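Local coordinates for putative dehydrogenase (Amycolatopsis orientalis, PDB 5A9T), which acts as an imine reductase, using NADPH to reduce imines stereoselectively to amines, at residues A[52-55]-A[56-59]; A[224-228]-A[229-233]; A[240-243]-A[244-248]. One frame throughout, in Å; residues are numbered along the deposited sequence. Where two conformers were deposited one is given.

In the fold
Contact 1 belongs to the Rossmann-type nucleotide-binding domain, whereas contacts 2 and 3 lie on the other side of the chain's centre, in the helical C-terminal domain; the centres of contacts 1 and 2 are about 54 Å apart. Contact 2 joins the end of helix 199-228 to the loop that follows, contact 3 lies on the next helix, 238-255, and both meet the second subunit. All three are partly buried: contact 1 tucks Ile-55, Ala-58 and Val-59 inward, contact 2 buries Ile-226 and Tyr-231, contact 3 Asn-241 and Leu-245. Backbone chemistry follows position: contact 1 starts a helix with a carboxylate cap, contact 2 ends one at a glycine and a water, and contact 3 runs mid-helix past a bound amine.

Contact 1: A[52-55]-A[56-59]; sequences ADDI and VDAV
The carboxylate of Asp-54 is used on one face, above which stands the backbone N of Val-56. This is the N-cap of helix 55-60, which links strand 50-51 to strand 64-67 in a beta-alpha-beta crossover of the Rossmann-type domain. Val-56 N donates to Asp-54 OD1 over 2.9 Å in a nearly straight bond, meeting the oxygen from above, 61° out of the carboxylate plane. CG of Asp-54 stands anti to its own N (chi1 174°), which swings OD1 over the start of the helix, beside CB of Val-56. In one of its two conformers the carboxylate of Asp-57 lies on that same side of the Asp-54 plane, so a close approach of the two acids is doubtful. With an alanine at Asp-54, Val-56 N would probably lose its capping acceptor, leaving the first turn less firmly held. The main chain of the same residue also takes part, since Ala-58 N donates to Asp-54 O over 3.0 Å. Below the cap the packing turns apolar. CB of Ala-52 approaches CB of Ala-58 at 3.9 Å, bringing the chain leaving strand 50-51 against the helix. Ile-55 is buried under the same turn and touches Trp-34 on strand 30-34, as well as Leu-79 and Pro-81; its side chain is about 8 Å from that of Arg-36, a residue known to bind NADP(+). A second turn bond, from Val-59 N to Ile-55 O, measures 2.8 Å, and at the same turn CG2 of Val-59 lies 4.1 Å from CG1 of Ile-55.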
loop_
_atom_site.group_PDB
_atom_site.type_symbol
_atom_site.label_atom_id
_atom_site.label_comp_id
_atom_site.label_asym_id
_atom_site.label_seq_id
_atom_site.Cartn_x
_atom_site.Cartn_y
_atom_site.Cartn_z
ATOM N N ALA A 52 -40.261 12.985 -10.128
ATOM C CA ALA A 52 -41.413 13.046 -9.219
ATOM C C ALA A 52 -41.087 14.190 -8.302
ATOM O O ALA A 52 -40.068 14.188 -7.558
ATOM C CB ALA A 52 -41.565 11.785 -8.399
ATOM N N ASP A 53 -41.863 15.169 -8.317
ATOM C CA ASP A 53 -41.691 16.268 -7.319
ATOM C C ASP A 53 -41.933 15.880 -5.821
ATOM O O ASP A 53 -41.195 16.395 -4.966
ATOM C CB ASP A 53 -42.650 17.463 -7.672
ATOM C CG ASP A 53 -42.221 18.221 -8.999
ATOM O OD1 ASP A 53 -41.015 18.279 -9.302
ATOM O OD2 ASP A 53 -43.121 18.711 -9.742
ATOM N N ASP A 54 -42.906 14.992 -5.549
ATOM C CA ASP A 54 -43.229 14.695 -4.183
ATOM C C ASP A 54 -42.611 13.331 -3.828
ATOM O O ASP A 54 -42.684 12.386 -4.610
ATOM C CB ASP A 54 -44.727 14.715 -4.017
ATOM C CG ASP A 54 -45.268 14.293 -2.659
ATOM O OD1 ASP A 54 -44.703 13.885 -1.548
ATOM O OD2 ASP A 54 -46.518 14.453 -2.701
ATOM N N ILE A 55 -41.998 13.305 -2.658
ATOM C CA ILE A 55 -41.416 12.036 -2.191
ATOM C C ILE A 55 -42.391 10.908 -2.115
ATOM O O ILE A 55 -41.994 9.739 -2.379
ATOM C CB ILE A 55 -40.601 12.234 -0.890
ATOM C CG1 ILE A 55 -39.701 11.037 -0.534
ATOM C CG2 ILE A 55 -41.508 12.495 0.281
ATOM C CD1 ILE A 55 -38.663 10.709 -1.538
ATOM N N VAL A 56 -43.675 11.157 -1.789
ATOM C CA VAL A 56 -44.575 10.067 -1.729
ATOM C C VAL A 56 -44.754 9.446 -3.130
ATOM O O VAL A 56 -44.823 8.190 -3.305
ATOM C CB VAL A 56 -45.920 10.543 -1.141
ATOM C CG1 VAL A 56 -46.963 9.419 -1.193
ATOM C CG2 VAL A 56 -45.770 10.989 0.323
ATOM N N ASP A 57 -44.895 10.279 -4.148
ATOM C CA ASP A 57 -45.017 9.749 -5.482
ATOM C C ASP A 57 -43.742 9.033 -5.919
ATOM O O ASP A 57 -43.788 7.981 -6.559
ATOM C CB ASP A 57 -45.365 10.853 -6.469
ATOM C CG ASP A 57 -46.730 11.524 -6.188
ATOM O OD1 ASP A 57 -47.697 10.870 -5.724
ATOM O OD2 ASP A 57 -46.803 12.752 -6.474
ATOM N N ALA A 58 -42.566 9.555 -5.566
ATOM C CA ALA A 58 -41.342 8.882 -5.928
ATOM C C ALA A 58 -41.237 7.500 -5.278
ATOM O O ALA A 58 -40.924 6.534 -5.926
ATOM C CB ALA A 58 -40.153 9.690 -5.488
ATOM N N VAL A 59 -41.525 7.445 -3.994
ATOM C CA VAL A 59 -41.513 6.154 -3.252
ATOM C C VAL A 59 -42.544 5.188 -3.865
ATOM O O VAL A 59 -42.283 3.935 -3.975
ATOM C CB VAL A 59 -41.804 6.438 -1.753
ATOM C CG1 VAL A 59 -42.144 5.203 -0.945
ATOM C CG2 VAL A 59 -40.537 7.082 -1.151
#

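Contact 2: A[224-228]-A[229-233]; sequences PTIDE and GVYPG
Tyr-231 lays its ring obliquely against Ile-226, CE1 reaching CA of the isoleucine at 3.9 Å and CG1 at 4.3 Å. The two residues face each other across the C-terminal turn of helix 199-228, where the helix ends at Gly-229 with a positive phi of 82°. A CB there would lie close to the carbonyl oxygen of Glu-228, and positive phi favours glycine. Gly-229 N still donates to Thr-225 O over 3.1 Å, completing the last helical turn. Beyond it the helical bonding stops, Val-230 N standing 4.5 Å from Thr-225 O, and one water bridges the two: it accepts from Val-230 N and donates both to Thr-225 O and to OE1 of Glu-228. Glu-228 reaches this water because its CG is anti to the backbone N (chi1 177°) and the chain extends past the helix end, its CG passing CG2 of Val-230 at 4.0 Å. The hydroxyl of Tyr-231 is engaged by Glu-287 and Arg-290, tying the loop to the C-terminal tail. The helix end also meets the second subunit: OD1 of Asp-227 accepts from Ala-199 N and OD2 from Ala-200 N, both of that subunit, while Ile-226 packs on its Leu-186. Ile-226 also belongs to a calcium-binding site of this protein, though no ion is bound to it here. The water's bond to OE1 of Glu-228 is 2.6 Å long.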
loop_
_atom_site.group_PDB
_atom_site.type_symbol
_atom_site.label_atom_id
_atom_site.label_comp_id
_atom_site.label_asym_id
_atom_site.label_seq_id
_atom_site.Cartn_x
_atom_site.Cartn_y
_atom_site.Cartn_z
ATOM N N PRO A 224 -2.993 -14.785 8.979
ATOM C CA PRO A 224 -3.432 -15.787 9.989
ATOM C C PRO A 224 -2.664 -15.668 11.274
ATOM O O PRO A 224 -3.239 -16.015 12.327
ATOM C CB PRO A 224 -3.203 -17.132 9.247
ATOM C CG PRO A 224 -3.353 -16.786 7.820
ATOM C CD PRO A 224 -2.676 -15.400 7.686
ATOM N N THR A 225 -1.401 -15.267 11.222
ATOM C CA THR A 225 -0.611 -15.087 12.428
ATOM C C THR A 225 -1.125 -13.902 13.292
ATOM O O THR A 225 -1.273 -13.928 14.515
ATOM C CB THR A 225 0.884 -14.903 12.066
ATOM O OG1 THR A 225 1.302 -16.056 11.391
ATOM C CG2 THR A 225 1.732 -14.767 13.308
ATOM N N ILE A 226 -1.597 -12.836 12.604
ATOM C CA ILE A 226 -2.281 -11.752 13.261
ATOM C C ILE A 226 -3.482 -12.182 14.037
ATOM O O ILE A 226 -3.709 -11.855 15.215
ATOM C CB ILE A 226 -2.542 -10.560 12.290
ATOM C CG1 ILE A 226 -1.237 -9.943 11.784
ATOM C CG2 ILE A 226 -3.499 -9.586 12.960
ATOM C CD1 ILE A 226 -1.422 -9.082 10.568
ATOM N N ASP A 227 -4.336 -12.969 13.375
ATOM C CA ASP A 227 -5.541 -13.441 14.000
ATOM C C ASP A 227 -5.259 -14.400 15.179
ATOM O O ASP A 227 -5.980 -14.382 16.164
ATOM C CB ASP A 227 -6.399 -14.172 12.955
ATOM C CG ASP A 227 -6.947 -13.229 11.940
ATOM O OD1 ASP A 227 -7.266 -12.059 12.386
ATOM O OD2 ASP A 227 -7.097 -13.620 10.730
ATOM N N GLU A 228 -4.175 -15.183 15.088
ATOM C CA GLU A 228 -3.745 -16.000 16.253
ATOM C C GLU A 228 -3.399 -15.186 17.479
ATOM O O GLU A 228 -3.706 -15.623 18.620
ATOM C CB GLU A 228 -2.585 -16.937 15.820
ATOM C CG GLU A 228 -1.990 -17.794 16.988
ATOM C CD GLU A 228 -0.668 -18.415 16.605
ATOM O OE1 GLU A 228 0.274 -17.719 16.210
ATOM O OE2 GLU A 228 -0.665 -19.687 16.651
ATOM N N GLY A 229 -2.763 -14.044 17.255
ATOM C CA GLY A 229 -2.576 -13.069 18.357
ATOM C C GLY A 229 -1.417 -13.308 19.303
ATOM O O GLY A 229 -1.467 -12.798 20.410
ATOM N N VAL A 230 -0.428 -14.119 18.912
ATOM C CA VAL A 230 0.789 -14.397 19.696
ATOM C C VAL A 230 1.931 -13.524 19.221
ATOM O O VAL A 230 2.718 -12.910 20.039
ATOM C CB VAL A 230 1.159 -15.885 19.623
ATOM C CG1 VAL A 230 2.525 -16.088 20.270
ATOM C CG2 VAL A 230 0.052 -16.679 20.252
ATOM N N TYR A 231 2.123 -13.436 17.921
ATOM C CA TYR A 231 3.117 -12.573 17.249
ATOM C C TYR A 231 4.508 -12.881 17.654
ATOM O O TYR A 231 5.244 -11.997 18.067
ATOM C CB TYR A 231 2.835 -11.111 17.527
ATOM C CG TYR A 231 1.420 -10.571 17.343
ATOM C CD1 TYR A 231 0.939 -10.238 16.078
ATOM C CD2 TYR A 231 0.593 -10.417 18.384
ATOM C CE1 TYR A 231 -0.313 -9.742 15.941
ATOM C CE2 TYR A 231 -0.706 -9.973 18.270
ATOM C CZ TYR A 231 -1.147 -9.613 16.995
ATOM O OH TYR A 231 -2.492 -9.058 16.866
ATOM N N PRO A 232 4.915 -14.140 17.587
ATOM C CA PRO A 232 6.298 -14.390 17.931
ATOM C C PRO A 232 7.279 -13.630 17.017
ATOM O O PRO A 232 7.122 -13.484 15.788
ATOM C CB PRO A 232 6.404 -15.945 17.752
ATOM C CG PRO A 232 5.445 -16.233 16.621
ATOM C CD PRO A 232 4.277 -15.307 16.928
ATOM N N GLY A 233 8.359 -13.137 17.687
ATOM C CA GLY A 233 9.379 -12.399 17.015
ATOM C C GLY A 233 10.664 -13.035 16.614
ATOM O O GLY A 233 11.539 -12.345 16.096
HETATM O O HOH W 1 0.386 -15.096 16.354
#

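Contact 3: A[240-243]-A[244-248]. With YLG ((1R)-1-methyl-1,2,3,4-tetrahydroisoquinoline), chain B.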
loop_
_atom_site.group_PDB
_atom_site.type_symbol
_atom_site.label_atom_id
_atom_site.label_comp_id
_atom_site.label_asym_id
_atom_site.label_seq_id
_atom_site.Cartn_x
_atom_site.Cartn_y
_atom_site.Cartn_z
ATOM N N MET A 240 13.790 -4.612 15.922
ATOM C CA MET A 240 14.700 -4.606 14.816
ATOM C C MET A 240 14.293 -3.606 13.726
ATOM O O MET A 240 15.083 -3.014 13.070
ATOM C CB MET A 240 14.943 -5.969 14.226
ATOM C CG MET A 240 15.723 -6.873 15.189
ATOM S SD MET A 240 15.576 -8.612 14.723
ATOM C CE MET A 240 16.227 -8.560 13.083
ATOM N N ASN A 241 13.017 -3.448 13.566
ATOM C CA ASN A 241 12.422 -2.475 12.636
ATOM C C ASN A 241 12.594 -1.058 13.056
ATOM O O ASN A 241 12.621 -0.184 12.149
ATOM C CB ASN A 241 10.944 -2.846 12.374
ATOM C CG ASN A 241 10.792 -4.092 11.570
ATOM O OD1 ASN A 241 10.616 -5.208 12.175
ATOM N ND2 ASN A 241 10.936 -4.018 10.341
ATOM N N VAL A 242 12.746 -0.808 14.339
ATOM C CA VAL A 242 13.053 0.590 14.769
ATOM C C VAL A 242 14.395 0.895 14.172
ATOM O O VAL A 242 14.619 2.061 13.658
ATOM C CB VAL A 242 13.064 0.643 16.308
ATOM C CG1 VAL A 242 13.768 2.001 16.791
ATOM C CG2 VAL A 242 11.699 0.556 16.913
ATOM N N THR A 243 15.394 0.035 14.173
ATOM C CA THR A 243 16.697 0.217 13.517
ATOM C C THR A 243 16.613 0.573 12.033
ATOM O O THR A 243 17.239 1.501 11.478
ATOM C CB THR A 243 17.679 -0.992 13.784
ATOM O OG1 THR A 243 17.733 -1.182 15.205
ATOM C CG2 THR A 243 18.978 -0.853 13.116
ATOM N N THR A 244 15.749 -0.165 11.298
ATOM C CA THR A 244 15.600 0.036 9.857
ATOM C C THR A 244 15.010 1.483 9.647
ATOM O O THR A 244 15.472 2.176 8.782
ATOM C CB THR A 244 14.601 -0.996 9.272
ATOM O OG1 THR A 244 15.124 -2.302 9.639
ATOM C CG2 THR A 244 14.526 -0.896 7.879
ATOM N N LEU A 245 14.078 1.895 10.454
ATOM C CA LEU A 245 13.475 3.204 10.325
ATOM C C LEU A 245 14.503 4.302 10.642
ATOM O O LEU A 245 14.481 5.344 9.986
ATOM C CB LEU A 245 12.225 3.376 11.127
ATOM C CG LEU A 245 10.961 2.808 10.423
ATOM C CD1 LEU A 245 9.895 2.476 11.400
ATOM C CD2 LEU A 245 10.507 3.746 9.302
ATOM N N LYS A 246 15.295 4.047 11.687
ATOM C CA LYS A 246 16.410 5.057 11.955
ATOM C C LYS A 246 17.281 5.228 10.725
ATOM O O LYS A 246 17.683 6.419 10.374
ATOM C CB LYS A 246 17.201 4.573 13.234
ATOM C CG LYS A 246 16.488 4.755 14.494
ATOM C CD LYS A 246 17.329 4.186 15.665
ATOM C CE LYS A 246 16.642 4.658 16.916
ATOM N NZ LYS A 246 17.145 4.124 18.199
ATOM N N HIS A 247 17.600 4.153 10.001
ATOM C CA HIS A 247 18.346 4.156 8.796
ATOM C C HIS A 247 17.652 4.995 7.680
ATOM O O HIS A 247 18.258 5.821 6.924
ATOM C CB HIS A 247 18.664 2.734 8.386
ATOM C CG HIS A 247 19.889 2.670 7.611
ATOM N ND1 HIS A 247 21.140 2.671 8.215
ATOM C CD2 HIS A 247 20.096 2.748 6.272
ATOM C CE1 HIS A 247 22.068 2.735 7.273
ATOM N NE2 HIS A 247 21.462 2.740 6.093
ATOM N N ILE A 248 16.340 4.724 7.518
ATOM C CA ILE A 248 15.566 5.428 6.540
ATOM C C ILE A 248 15.626 6.925 6.820
ATOM O O ILE A 248 15.708 7.767 5.883
ATOM C CB ILE A 248 14.105 4.907 6.451
ATOM C CG1 ILE A 248 14.184 3.481 5.943
ATOM C CG2 ILE A 248 13.228 5.851 5.639
ATOM C CD1 ILE A 248 12.851 2.775 6.195
HETATM C C4 YLG B . 10.215 -3.803 6.181
HETATM C C14 YLG B . 9.037 -4.060 6.879
HETATM C C5 YLG B . 8.762 -5.245 7.622
HETATM C C6 YLG B . 7.596 -5.516 8.287
HETATM C C11 YLG B . 6.679 -4.500 8.195
HETATM C C8 YLG B . 9.246 -7.614 6.950
HETATM C C10 YLG B . 9.731 -6.345 7.713
HETATM C C12 YLG B . 6.908 -3.306 7.465
HETATM C C13 YLG B . 8.098 -3.030 6.806
HETATM N N2 YLG B . 11.028 -5.882 7.208
HETATM C C3 YLG B . 11.146 -5.071 6.021
#
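Helix 238-255 of the C-terminal domain lines the amine pocket where it meets the second subunit, and its residues 240-248 form two consecutive turns. Asn-241 is the pocket residue here, its side chain lying beside the bound (1R)-1-methyl-1,2,3,4-tetrahydroisoquinoline. Its main-chain carbonyl is taken up by the helix: Leu-245 N donates to Asn-241 O over 3.1 Å, and CB, CG and CD1 of Leu-245 pack round the same oxygen. One residue on, Lys-246 N donates to Val-242 O at 2.9 Å. The lysine chain then runs extended past that carbonyl, CG 3.4 Å from the oxygen and CE 3.9 Å from CG1 of Val-242, the two side chains crossing at a slant. Val-242 and Leu-245 turn to helix 260-274, both touching Leu-269. The first of these bonds, from Thr-244 N to Met-240 O, is weak at 3.4 Å. OG1 of Thr-244, set beside its own backbone N (chi1 -56°), stands 3.5 Å from the same Met-240 oxygen. His-247 N donates to Thr-243 O, while its ring reaches outward and NE2 bonds to the Gly-97 carbonyl of the second subunit. Tyr-179 of that subunit packs on Thr-244, Leu-245 and Ile-248. The main-chain polar atoms are spent within the helix, which leaves side chains to meet the ligand, helix 260-274 and the second subunit.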